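Local coordinates for protein alternansucrase (Leuconostoc mesenteroides, PDB 6HVG) that is a large multidomain enzyme of glycoside hydrolase family 70, with a barrel-type core region, cell-wall-binding-type repeats and a bound calcium ion, at residues S690-A695 against Y802-L807; V945-S950 against A998-Y1003; M701-D706 against S869-K874; T678-V683 against G728-R733. One frame throughout, in Å; residues are numbered along the deposited sequence.

Interaction 1. Residues S690-A695 against Y802-L807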
loop_
_atom_site.group_PDB
_atom_site.type_symbol
_atom_site.label_atom_id
_atom_site.label_comp_id
_atom_site.label_asym_id
_atom_site.label_seq_id
_atom_site.Cartn_x
_atom_site.Cartn_y
_atom_site.Cartn_z
ATOM N N SER A 690 -5.125 13.428 19.956
ATOM C CA SER A 690 -5.827 13.964 21.129
ATOM C C SER A 690 -7.334 13.747 21.186
ATOM O O SER A 690 -7.900 13.797 22.263
ATOM C CB SER A 690 -5.551 15.454 21.253
ATOM O OG SER A 690 -4.173 15.672 21.468
ATOM N N LEU A 691 -7.988 13.513 20.058
ATOM C CA LEU A 691 -9.447 13.356 20.065
ATOM C C LEU A 691 -9.973 12.204 19.223
ATOM O O LEU A 691 -10.765 11.396 19.674
ATOM C CB LEU A 691 -10.082 14.625 19.531
ATOM C CG LEU A 691 -10.065 15.846 20.420
ATOM C CD1 LEU A 691 -10.414 17.077 19.597
ATOM C CD2 LEU A 691 -11.047 15.668 21.562
ATOM N N THR A 692 -9.554 12.183 17.977
ATOM C CA THR A 692 -10.150 11.382 16.943
ATOM C C THR A 692 -9.798 9.905 17.000
ATOM O O THR A 692 -10.633 9.095 16.662
ATOM C CB THR A 692 -9.720 12.009 15.588
ATOM O OG1 THR A 692 -10.325 13.305 15.481
ATOM C CG2 THR A 692 -10.120 11.173 14.424
ATOM N N HIS A 693 -8.577 9.543 17.384
ATOM C CA HIS A 693 -8.161 8.141 17.343
ATOM C C HIS A 693 -8.032 7.483 18.717
ATOM O O HIS A 693 -7.278 7.945 19.586
ATOM C CB HIS A 693 -6.848 7.983 16.619
ATOM C CG HIS A 693 -6.859 8.517 15.235
ATOM N ND1 HIS A 693 -5.775 9.188 14.715
ATOM C CD2 HIS A 693 -7.806 8.506 14.268
ATOM C CE1 HIS A 693 -6.050 9.556 13.477
ATOM N NE2 HIS A 693 -7.278 9.160 13.184
ATOM N N GLY A 694 -8.747 6.371 18.879
ATOM C CA GLY A 694 -8.596 5.518 20.038
ATOM C C GLY A 694 -9.567 5.789 21.155
ATOM O O GLY A 694 -9.873 6.940 21.460
ATOM N N ALA A 695 -9.982 4.699 21.797
ATOM C CA ALA A 695 -10.955 4.756 22.882
ATOM C C ALA A 695 -10.384 5.362 24.148
ATOM O O ALA A 695 -11.127 5.977 24.915
ATOM C CB ALA A 695 -11.507 3.384 23.211
ATOM N N TYR A 802 -14.183 1.069 13.903
ATOM C CA TYR A 802 -13.623 1.540 12.650
ATOM C C TYR A 802 -13.674 3.058 12.573
ATOM O O TYR A 802 -12.725 3.698 12.098
ATOM C CB TYR A 802 -14.384 0.957 11.476
ATOM C CG TYR A 802 -14.811 -0.488 11.663
ATOM C CD1 TYR A 802 -13.871 -1.512 11.711
ATOM C CD2 TYR A 802 -16.154 -0.821 11.796
ATOM C CE1 TYR A 802 -14.262 -2.834 11.887
ATOM C CE2 TYR A 802 -16.560 -2.132 11.975
ATOM C CZ TYR A 802 -15.622 -3.142 12.025
ATOM O OH TYR A 802 -16.066 -4.439 12.201
ATOM N N ASN A 803 -14.753 3.640 13.089
ATOM C CA ASN A 803 -15.000 5.083 12.989
ATOM C C ASN A 803 -14.200 5.927 13.991
ATOM O O ASN A 803 -13.635 5.409 14.978
ATOM C CB ASN A 803 -16.479 5.378 13.188
ATOM C CG ASN A 803 -17.316 4.970 12.017
ATOM O OD1 ASN A 803 -17.785 5.827 11.279
ATOM N ND2 ASN A 803 -17.468 3.658 11.808
ATOM N N ASP A 804 -14.185 7.230 13.723
ATOM C CA ASP A 804 -13.471 8.205 14.537
ATOM C C ASP A 804 -14.302 8.737 15.690
ATOM O O ASP A 804 -15.513 8.976 15.571
ATOM C CB ASP A 804 -13.066 9.403 13.693
ATOM C CG ASP A 804 -11.791 9.178 12.919
ATOM O OD1 ASP A 804 -11.282 8.047 12.905
ATOM O OD2 ASP A 804 -11.267 10.147 12.341
ATOM N N TYR A 805 -13.611 8.976 16.801
ATOM C CA TYR A 805 -14.195 9.537 18.012
ATOM C C TYR A 805 -14.205 11.058 17.950
ATOM O O TYR A 805 -13.376 11.651 17.274
ATOM C CB TYR A 805 -13.383 9.107 19.249
ATOM C CG TYR A 805 -13.405 7.622 19.507
ATOM C CD1 TYR A 805 -14.403 7.052 20.290
ATOM C CD2 TYR A 805 -12.418 6.781 18.983
ATOM C CE1 TYR A 805 -14.438 5.690 20.524
ATOM C CE2 TYR A 805 -12.454 5.417 19.201
ATOM C CZ TYR A 805 -13.466 4.878 19.973
ATOM O OH TYR A 805 -13.491 3.523 20.208
ATOM N N ASN A 806 -15.165 11.683 18.644
ATOM C CA ASN A 806 -15.114 13.117 18.956
ATOM C C ASN A 806 -15.109 14.046 17.735
ATOM O O ASN A 806 -14.580 15.163 17.801
ATOM C CB ASN A 806 -13.916 13.468 19.873
ATOM C CG ASN A 806 -14.090 12.960 21.286
ATOM O OD1 ASN A 806 -15.173 13.062 21.829
ATOM N ND2 ASN A 806 -13.026 12.464 21.888
ATOM N N LEU A 807 -15.733 13.618 16.639
ATOM C CA LEU A 807 -15.811 14.442 15.442
ATOM C C LEU A 807 -16.474 15.813 15.657
ATOM O O LEU A 807 -15.975 16.817 15.132
ATOM C CB LEU A 807 -16.487 13.677 14.306
ATOM C CG LEU A 807 -15.579 12.595 13.689
ATOM C CD1 LEU A 807 -16.299 11.828 12.608
ATOM C CD2 LEU A 807 -14.310 13.186 13.114
#

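Interaction 2. Residues V945-S950 against A998-Y1003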
loop_
_atom_site.group_PDB
_atom_site.type_symbol
_atom_site.label_atom_id
_atom_site.label_comp_id
_atom_site.label_asym_id
_atom_site.label_seq_id
_atom_site.Cartn_x
_atom_site.Cartn_y
_atom_site.Cartn_z
ATOM N N VAL A 945 -23.880 24.892 22.153
ATOM C CA VAL A 945 -23.680 23.458 22.119
ATOM C C VAL A 945 -23.168 23.014 23.494
ATOM O O VAL A 945 -22.183 23.570 23.993
ATOM C CB VAL A 945 -22.664 23.129 20.996
ATOM C CG1 VAL A 945 -21.776 21.933 21.325
ATOM C CG2 VAL A 945 -23.393 22.915 19.671
ATOM N N LEU A 946 -23.850 22.036 24.111
ATOM C CA LEU A 946 -23.421 21.434 25.399
ATOM C C LEU A 946 -23.582 19.922 25.411
ATOM O O LEU A 946 -24.653 19.410 25.078
ATOM C CB LEU A 946 -24.231 21.983 26.556
ATOM C CG LEU A 946 -23.893 23.377 27.054
ATOM C CD1 LEU A 946 -24.849 23.708 28.180
ATOM C CD2 LEU A 946 -22.454 23.503 27.541
ATOM N N SER A 947 -22.523 19.215 25.797
ATOM C CA SER A 947 -22.543 17.754 25.835
ATOM C C SER A 947 -23.209 17.208 27.111
ATOM O O SER A 947 -23.256 17.880 28.124
ATOM C CB SER A 947 -21.117 17.194 25.712
ATOM O OG SER A 947 -20.310 17.579 26.801
ATOM N N ASN A 948 -23.713 15.982 27.026
ATOM C CA ASN A 948 -24.316 15.299 28.157
ATOM C C ASN A 948 -24.240 13.790 27.915
ATOM O O ASN A 948 -23.655 13.355 26.927
ATOM C CB ASN A 948 -25.757 15.773 28.366
ATOM C CG ASN A 948 -26.650 15.510 27.151
ATOM O OD1 ASN A 948 -26.818 14.358 26.712
ATOM N ND2 ASN A 948 -27.240 16.579 26.606
ATOM N N ASP A 949 -24.837 12.998 28.799
ATOM C CA ASP A 949 -24.617 11.551 28.794
ATOM C C ASP A 949 -25.316 10.759 27.678
ATOM O O ASP A 949 -24.979 9.583 27.444
ATOM C CB ASP A 949 -24.963 10.988 30.182
ATOM C CG ASP A 949 -24.008 11.501 31.268
ATOM O OD1 ASP A 949 -22.768 11.480 31.033
ATOM O OD2 ASP A 949 -24.485 11.930 32.347
ATOM N N SER A 950 -26.277 11.393 27.003
ATOM C CA SER A 950 -27.017 10.764 25.893
ATOM C C SER A 950 -26.719 11.376 24.515
ATOM O O SER A 950 -26.961 10.740 23.487
ATOM C CB SER A 950 -28.518 10.816 26.165
ATOM O OG SER A 950 -28.923 12.137 26.410
ATOM N N ALA A 998 -22.523 8.105 21.272
ATOM C CA ALA A 998 -22.169 8.123 19.855
ATOM C C ALA A 998 -21.538 9.449 19.380
ATOM O O ALA A 998 -20.663 9.440 18.513
ATOM C CB ALA A 998 -23.383 7.794 18.995
ATOM N N LEU A 999 -21.974 10.574 19.939
ATOM C CA LEU A 999 -21.512 11.900 19.486
ATOM C C LEU A 999 -20.232 12.405 20.193
ATOM O O LEU A 999 -19.538 13.284 19.661
ATOM C CB LEU A 999 -22.636 12.935 19.639
ATOM C CG LEU A 999 -23.906 12.662 18.826
ATOM C CD1 LEU A 999 -25.092 13.430 19.382
ATOM C CD2 LEU A 999 -23.713 12.987 17.355
ATOM N N ILE A 1000 -19.908 11.873 21.375
ATOM C CA ILE A 1000 -18.723 12.345 22.097
ATOM C C ILE A 1000 -18.115 11.306 23.050
ATOM O O ILE A 1000 -18.809 10.453 23.596
ATOM C CB ILE A 1000 -19.026 13.670 22.848
ATOM C CG1 ILE A 1000 -17.743 14.316 23.371
ATOM C CG2 ILE A 1000 -19.998 13.462 23.993
ATOM C CD1 ILE A 1000 -17.898 15.767 23.780
ATOM N N SER A 1001 -16.799 11.404 23.216
ATOM C CA SER A 1001 -16.047 10.726 24.256
ATOM C C SER A 1001 -15.153 11.783 24.889
ATOM O O SER A 1001 -13.964 11.879 24.577
ATOM C CB SER A 1001 -15.187 9.603 23.681
ATOM O OG SER A 1001 -15.968 8.700 22.905
ATOM N N GLY A 1002 -15.745 12.564 25.786
ATOM C CA GLY A 1002 -15.068 13.679 26.447
ATOM C C GLY A 1002 -16.055 14.779 26.781
ATOM O O GLY A 1002 -17.228 14.505 27.057
ATOM N N TYR A 1003 -15.591 16.025 26.756
ATOM C CA TYR A 1003 -16.471 17.183 27.002
ATOM C C TYR A 1003 -16.483 18.143 25.819
ATOM O O TYR A 1003 -15.475 18.269 25.134
ATOM C CB TYR A 1003 -16.044 17.964 28.253
ATOM C CG TYR A 1003 -16.989 19.103 28.521
ATOM C CD1 TYR A 1003 -18.222 18.872 29.096
ATOM C CD2 TYR A 1003 -16.692 20.395 28.128
ATOM C CE1 TYR A 1003 -19.117 19.901 29.311
ATOM C CE2 TYR A 1003 -17.584 21.431 28.355
ATOM C CZ TYR A 1003 -18.792 21.173 28.942
ATOM O OH TYR A 1003 -19.683 22.192 29.168
#

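Interaction 3. Residues M701-D706 against S869-K874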
loop_
_atom_site.group_PDB
_atom_site.type_symbol
_atom_site.label_atom_id
_atom_site.label_comp_id
_atom_site.label_asym_id
_atom_site.label_seq_id
_atom_site.Cartn_x
_atom_site.Cartn_y
_atom_site.Cartn_z
ATOM N N MET A 701 -4.719 17.421 25.472
ATOM C CA MET A 701 -5.108 18.598 24.725
ATOM C C MET A 701 -3.999 19.641 24.784
ATOM O O MET A 701 -3.881 20.457 23.882
ATOM C CB MET A 701 -6.393 19.183 25.289
ATOM C CG MET A 701 -7.587 18.238 25.314
ATOM S SD MET A 701 -8.133 17.612 23.721
ATOM C CE MET A 701 -8.698 19.127 22.960
ATOM N N TRP A 702 -3.192 19.614 25.844
ATOM C CA TRP A 702 -1.961 20.423 25.947
ATOM C C TRP A 702 -1.162 20.475 24.650
ATOM O O TRP A 702 -0.634 21.518 24.303
ATOM C CB TRP A 702 -1.041 19.890 27.065
ATOM C CG TRP A 702 0.169 20.756 27.361
ATOM C CD1 TRP A 702 0.175 21.967 28.024
ATOM C CD2 TRP A 702 1.532 20.483 27.030
ATOM N NE1 TRP A 702 1.461 22.466 28.106
ATOM C CE2 TRP A 702 2.311 21.573 27.505
ATOM C CE3 TRP A 702 2.177 19.431 26.370
ATOM C CZ2 TRP A 702 3.693 21.626 27.345
ATOM C CZ3 TRP A 702 3.551 19.493 26.198
ATOM C CH2 TRP A 702 4.292 20.589 26.684
ATOM N N TYR A 703 -1.083 19.357 23.936
ATOM C CA TYR A 703 -0.265 19.298 22.719
ATOM C C TYR A 703 -0.722 20.237 21.599
ATOM O O TYR A 703 0.097 20.635 20.769
ATOM C CB TYR A 703 -0.129 17.857 22.207
ATOM C CG TYR A 703 0.800 17.029 23.075
ATOM C CD1 TYR A 703 2.175 17.198 23.003
ATOM C CD2 TYR A 703 0.301 16.096 23.989
ATOM C CE1 TYR A 703 3.027 16.462 23.798
ATOM C CE2 TYR A 703 1.144 15.364 24.796
ATOM C CZ TYR A 703 2.503 15.556 24.693
ATOM O OH TYR A 703 3.336 14.832 25.484
ATOM N N PHE A 704 -2.003 20.598 21.587
ATOM C CA PHE A 704 -2.512 21.555 20.604
ATOM C C PHE A 704 -1.840 22.925 20.715
ATOM O O PHE A 704 -1.727 23.639 19.711
ATOM C CB PHE A 704 -4.016 21.741 20.746
ATOM C CG PHE A 704 -4.835 20.639 20.136
ATOM C CD1 PHE A 704 -5.044 20.589 18.796
ATOM C CD2 PHE A 704 -5.430 19.682 20.931
ATOM C CE1 PHE A 704 -5.832 19.594 18.240
ATOM C CE2 PHE A 704 -6.222 18.687 20.388
ATOM C CZ PHE A 704 -6.417 18.636 19.038
ATOM N N LEU A 705 -1.407 23.286 21.916
ATOM C CA LEU A 705 -0.835 24.604 22.163
ATOM C C LEU A 705 0.535 24.801 21.510
ATOM O O LEU A 705 0.817 25.903 21.031
ATOM C CB LEU A 705 -0.730 24.869 23.674
ATOM C CG LEU A 705 -2.024 24.807 24.497
ATOM C CD1 LEU A 705 -1.773 25.137 25.957
ATOM C CD2 LEU A 705 -3.076 25.757 23.951
ATOM N N ASP A 706 1.378 23.758 21.517
ATOM C CA ASP A 706 2.754 23.819 21.023
ATOM C C ASP A 706 3.471 24.946 21.768
ATOM O O ASP A 706 3.880 25.939 21.171
ATOM C CB ASP A 706 2.757 24.003 19.498
ATOM C CG ASP A 706 4.162 24.051 18.894
ATOM O OD1 ASP A 706 5.067 23.366 19.406
ATOM O OD2 ASP A 706 4.366 24.767 17.882
ATOM N N SER A 869 -0.139 21.418 31.993
ATOM C CA SER A 869 1.211 21.943 31.808
ATOM C C SER A 869 2.125 20.988 31.041
ATOM O O SER A 869 3.287 21.317 30.797
ATOM C CB SER A 869 1.820 22.225 33.184
ATOM O OG SER A 869 3.088 22.851 33.079
ATOM N N GLY A 870 1.611 19.824 30.633
ATOM C CA GLY A 870 2.436 18.833 29.921
ATOM C C GLY A 870 1.760 17.484 29.759
ATOM O O GLY A 870 0.539 17.390 29.784
ATOM N N LYS A 871 2.568 16.434 29.598
ATOM C CA LYS A 871 2.081 15.038 29.557
ATOM C C LYS A 871 1.260 14.634 30.790
ATOM O O LYS A 871 0.271 13.920 30.658
ATOM C CB LYS A 871 3.263 14.066 29.496
ATOM C CG LYS A 871 4.204 14.200 28.311
ATOM C CD LYS A 871 5.280 13.108 28.295
ATOM C CE LYS A 871 6.317 13.301 29.402
ATOM N NZ LYS A 871 7.313 12.192 29.471
ATOM N N ASP A 872 1.699 15.063 31.975
ATOM C CA ASP A 872 1.154 14.560 33.241
ATOM C C ASP A 872 0.347 15.611 33.978
ATOM O O ASP A 872 0.665 16.797 33.937
ATOM C CB ASP A 872 2.287 14.067 34.152
ATOM C CG ASP A 872 3.102 12.952 33.516
ATOM O OD1 ASP A 872 2.520 11.904 33.159
ATOM O OD2 ASP A 872 4.332 13.119 33.386
ATOM N N LEU A 873 -0.676 15.144 34.691
ATOM C CA LEU A 873 -1.662 16.002 35.327
ATOM C C LEU A 873 -1.480 16.059 36.847
ATOM O O LEU A 873 -1.495 15.038 37.513
ATOM C CB LEU A 873 -3.060 15.466 35.010
ATOM C CG LEU A 873 -3.589 15.508 33.571
ATOM C CD1 LEU A 873 -2.871 14.530 32.656
ATOM C CD2 LEU A 873 -5.082 15.208 33.540
ATOM N N LYS A 874 -1.327 17.262 37.388
ATOM C CA LYS A 874 -1.364 17.471 38.842
ATOM C C LYS A 874 -2.789 17.289 39.367
ATOM O O LYS A 874 -3.734 17.158 38.602
ATOM C CB LYS A 874 -0.848 18.868 39.197
ATOM C CG LYS A 874 0.640 19.027 38.920
ATOM C CD LYS A 874 1.029 20.453 38.568
ATOM C CE LYS A 874 2.270 20.477 37.689
ATOM N NZ LYS A 874 2.517 21.852 37.184
#

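Interaction 4. Residues T678-V683 against G728-R733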
loop_
_atom_site.group_PDB
_atom_site.type_symbol
_atom_site.label_atom_id
_atom_site.label_comp_id
_atom_site.label_asym_id
_atom_site.label_seq_id
_atom_site.Cartn_x
_atom_site.Cartn_y
_atom_site.Cartn_z
ATOM N N THR A 678 -1.396 25.328 1.012
ATOM C CA THR A 678 -0.937 24.084 1.638
ATOM C C THR A 678 -1.974 23.540 2.606
ATOM O O THR A 678 -2.729 24.296 3.203
ATOM C CB THR A 678 0.375 24.264 2.427
ATOM O OG1 THR A 678 0.776 23.002 2.968
ATOM C CG2 THR A 678 0.198 25.262 3.582
ATOM N N MET A 679 -1.981 22.225 2.782
ATOM C CA MET A 679 -2.704 21.629 3.895
ATOM C C MET A 679 -1.903 21.879 5.155
ATOM O O MET A 679 -0.708 22.206 5.102
ATOM C CB MET A 679 -2.899 20.130 3.701
ATOM C CG MET A 679 -1.781 19.259 4.278
ATOM S SD MET A 679 -1.760 17.545 3.770
ATOM C CE MET A 679 -3.449 17.056 3.716
ATOM N N ASP A 680 -2.563 21.693 6.295
ATOM C CA ASP A 680 -1.919 21.814 7.595
ATOM C C ASP A 680 -2.117 20.510 8.340
ATOM O O ASP A 680 -3.008 20.382 9.177
ATOM C CB ASP A 680 -2.501 22.994 8.371
ATOM C CG ASP A 680 -1.855 23.174 9.735
ATOM O OD1 ASP A 680 -0.810 22.530 10.000
ATOM O OD2 ASP A 680 -2.404 23.961 10.549
ATOM N N TYR A 681 -1.268 19.534 8.018
ATOM C CA TYR A 681 -1.359 18.217 8.627
ATOM C C TYR A 681 -1.027 18.259 10.124
ATOM O O TYR A 681 -1.458 17.385 10.857
ATOM C CB TYR A 681 -0.452 17.209 7.910
ATOM C CG TYR A 681 -0.721 15.785 8.337
ATOM C CD1 TYR A 681 -2.002 15.246 8.228
ATOM C CD2 TYR A 681 0.283 14.985 8.891
ATOM C CE1 TYR A 681 -2.276 13.949 8.637
ATOM C CE2 TYR A 681 0.011 13.687 9.322
ATOM C CZ TYR A 681 -1.271 13.175 9.188
ATOM O OH TYR A 681 -1.576 11.892 9.584
ATOM N N THR A 682 -0.299 19.277 10.579
ATOM C CA THR A 682 0.091 19.346 11.983
ATOM C C THR A 682 -1.144 19.384 12.880
ATOM O O THR A 682 -1.179 18.711 13.913
ATOM C CB THR A 682 1.004 20.558 12.298
ATOM O OG1 THR A 682 0.296 21.773 12.057
ATOM C CG2 THR A 682 2.275 20.544 11.440
ATOM N N VAL A 683 -2.164 20.143 12.470
ATOM C CA VAL A 683 -3.423 20.211 13.223
ATOM C C VAL A 683 -4.291 18.949 13.006
ATOM O O VAL A 683 -4.886 18.438 13.952
ATOM C CB VAL A 683 -4.210 21.538 12.960
ATOM C CG1 VAL A 683 -4.826 21.587 11.577
ATOM C CG2 VAL A 683 -5.314 21.723 13.973
ATOM N N GLY A 728 6.707 21.618 15.404
ATOM C CA GLY A 728 5.507 22.188 16.003
ATOM C C GLY A 728 4.431 22.482 14.978
ATOM O O GLY A 728 4.567 22.189 13.785
ATOM N N THR A 729 3.378 23.126 15.453
ATOM C CA THR A 729 2.170 23.285 14.675
ATOM C C THR A 729 2.433 24.502 13.800
ATOM O O THR A 729 3.209 25.394 14.175
ATOM C CB THR A 729 0.925 23.460 15.572
ATOM O OG1 THR A 729 -0.239 23.123 14.827
ATOM C CG2 THR A 729 0.786 24.913 16.093
ATOM N N LEU A 730 1.791 24.533 12.642
ATOM C CA LEU A 730 2.050 25.564 11.625
ATOM C C LEU A 730 1.696 26.977 12.062
ATOM O O LEU A 730 2.390 27.933 11.710
ATOM C CB LEU A 730 1.260 25.220 10.383
ATOM C CG LEU A 730 1.292 26.218 9.237
ATOM C CD1 LEU A 730 2.687 26.307 8.656
ATOM C CD2 LEU A 730 0.287 25.836 8.157
ATOM N N VAL A 731 0.606 27.103 12.835
ATOM C CA VAL A 731 0.131 28.400 13.318
ATOM C C VAL A 731 -0.069 28.342 14.827
ATOM O O VAL A 731 -0.905 27.572 15.315
ATOM C CB VAL A 731 -1.197 28.781 12.638
ATOM C CG1 VAL A 731 -1.781 30.069 13.225
ATOM C CG2 VAL A 731 -1.019 28.922 11.141
ATOM N N ASN A 732 0.667 29.158 15.573
ATOM C CA ASN A 732 0.441 29.198 17.011
ATOM C C ASN A 732 -0.841 29.958 17.324
ATOM O O ASN A 732 -1.118 31.012 16.743
ATOM C CB ASN A 732 1.604 29.807 17.792
ATOM C CG ASN A 732 1.591 29.374 19.262
ATOM O OD1 ASN A 732 0.992 30.034 20.119
ATOM N ND2 ASN A 732 2.206 28.251 19.548
ATOM N N ARG A 733 -1.614 29.413 18.256
ATOM C CA ARG A 733 -2.896 29.968 18.608
ATOM C C ARG A 733 -3.051 30.206 20.111
ATOM O O ARG A 733 -4.152 30.461 20.598
ATOM C CB ARG A 733 -3.979 29.029 18.096
ATOM C CG ARG A 733 -4.083 29.024 16.585
ATOM C CD ARG A 733 -5.188 28.117 16.099
ATOM N NE ARG A 733 -5.308 28.145 14.648
ATOM C CZ ARG A 733 -4.651 27.340 13.810
ATOM N NH1 ARG A 733 -3.809 26.423 14.244
ATOM N NH2 ARG A 733 -4.834 27.473 12.508
HETATM O O HOH W 1 -1.515 25.364 13.054
#

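Interaction 1. Residues S690-A695 against Y802-L807
Y805 lies along the C-terminal end of helix 681-692, where T692-A695 lead the chain out of one of the helices of the (beta/alpha)8 barrel found in glycoside hydrolase family 70. Its CB rests 3.5 Å from L691 O, one of the last carbonyls of the helix. CG stands anti to the tyrosine's own carbonyl carbon (chi1 -64°), a rotation that lays the ring alongside residues G694 and A695. T692 O meets the ring at its edge, in plane. Further out, CD2 comes to 3.6 Å from G694 O, and CE2 touches G694 C at 3.5 Å. A695 CA then sits over one face as a CH-pi contact, 4.3 Å from the centroid of the Y805 ring and 28° off its normal. At the tip, Y805 OH lies 3.6 Å from A695 CB, while its polar partner is K800 N. The backbones join at the same residue: Y805 N gives a hydrogen bond of 3.0 Å and 157° to T692 O, and T692 CA points its hydrogen back at Y805 O. G694 bends the chain over the ring with backbone angles that suit glycine. N806 crosses L691 at about a right angle; its ND2 makes a weak hydrogen bond to L691 O, and its OD1 accepts from S1001 N. H693 hydrogen-bonds through NE2 to D755, and the edge of its ring, at CD2, lies 3.8 Å from D804 OD1, which sits in the imidazole plane.

Interaction 2. Residues V945-S950 against A998-Y1003
S947 OG accepts a hydrogen bond from L1004 N and packs near the Y1003 ring, 3.4 Å from Y1003 CD1. It approaches that ring obliquely, near the CD1-CE1 bond. The oxygen stands between its own backbone N and carbonyl carbon (chi1 63°), a rotation that sets it near the tyrosine; CB itself meets I1000. There the contact is apolar, S947 CB to I1000 CD1 at 4.0 Å, made by the far end of an isoleucine chain extended from its backbone. At the ring's hydroxyl end, L946 and Y1003 run side by side and point the same way, with L946 CD2 3.5 Å from Y1003 OH; that hydroxyl also has a weak hydrogen bond with Y990 OH. Strand 940-947 and the strand that begins at Y1003 belong to the large antiparallel sheet of a beta domain that accompanies the barrel in this family. Strand 940-947 pairs with strand 1003-1009 through backbone bonds of V945 with V1006 and S947 with L1004, while Y1003 bonds to G915 of the strand flanking it. Before this pairing the chain turns a corner at S1001 and G1002. Beyond the end of strand 940-947, N948 closes an Asx turn, and its OD1 is gripped by three donors: S950 N at 3.0 Å, in the carbonyl plane, S950 OG at 3.1 Å, tilted 34° from it, and the backbone N of G951.

Interaction 3. Residues M701-D706 against S869-K874
G870 passes W702 with the two CA atoms 6.1 Å apart, an almost fully extended glycine set against a short helix-like turn in which F704 N bonds M701 O and L705 N bonds W702 O. The turn belongs to the long excursion between barrel helix 681-692 and strand 735-736. G870 lies in the hairpin connection between strands 862-866 and 881-885 of the antiparallel beta domain, so the contact joins barrel periphery to beta domain at the surface. The indole does most of the work. With CG anti to the backbone N (chi1 -173°), it stands out from the turn and lies flat along the backbone of S869 and G870. G870 CA sits over the six-membered ring as a CH-pi contact, 3.5 Å from its centroid and 15° off the normal. S869 O covers the same face nearer the rim, and S869 C is 3.4 Å from W702 NE1. The carbonyl lies above the ring plane rather than ahead of the N-H, and no hydrogen bond forms between NE1 and S869 O. The tryptophan has a second neighbour within its own segment, for its CE3 stands 4.0 Å above the plane of the Y703 ring, over its centre. Outside the pair, G870 O accepts from N700 ND2, which ties the glycine to the residue just before the turn. Y703 and K871 cross obliquely. The bend at chi3 (-71°) only carries the lysine's amine away; K871 CG is the atom nearest the tyrosine hydroxyl, and beyond it K871 CD lies 3.8 Å from Y703 OH.

Interaction 4. Residues T678-V683 against G728-R733
T682 and T729 cross at about a right angle, their hydroxyls meeting at the crossing with OG1 atoms 3.1 Å apart. With chi1 at 63° the T682 hydroxyl faces the loop, where its OG1 accepts from L730 N at 3.2 Å and 157°. The hydroxyl lies between this loop N-H and D680 OD1, its bond to the carboxylate modelled very short and therefore doubtful. L730 lies slantwise against D680: the aspartate extends anti to its backbone N, and the leucine packs on it, CB 3.4 Å from D680 OD1 and CD2 beside CG. The other carboxylate oxygen turns to a water that ties the two segments together. This water donates to D680 OD2 (3.0 Å), accepts from V731 N and from R733 NH1, 2.8 Å each, and also bonds with T729 OG1. It bridges two groups of opposite charge whose nearest atoms, D680 OD2 and R733 NH1, are 4.7 Å apart. R733 NE also bonds K818 O, and V731 CB sits over one face of the guanidinium. D680 takes the N-cap position of helix 681-692, OD1 accepting weakly from T682 N, just after strand 678-679 pairs with strand 745-747: the beta-to-alpha turn of a (beta/alpha)8 barrel unit.

How the interactions relate
Interactions 1 and 4 hold opposite ends of helix 681-692: 4, partly buried, at its N-cap, through hydroxyls, a carboxylate and a bridging water, and 1 at its C-terminal end, through carbonyls and a tyrosine ring in a buried setting. Neither interaction 2 nor interaction 3 has a hydrogen bond between its segments, but 2 is buried in the beta domain, whereas 3 is a surface contact made by aromatic rings. Direct touches link them: 1 meets 2 through N806 and S1001, S690 of 1 packs on F704 of 3, and D706 of 3 bonds T729 of 4. Interaction 3 brings the loop after helix 681-692 against the connection of strands 862-866 and 881-885.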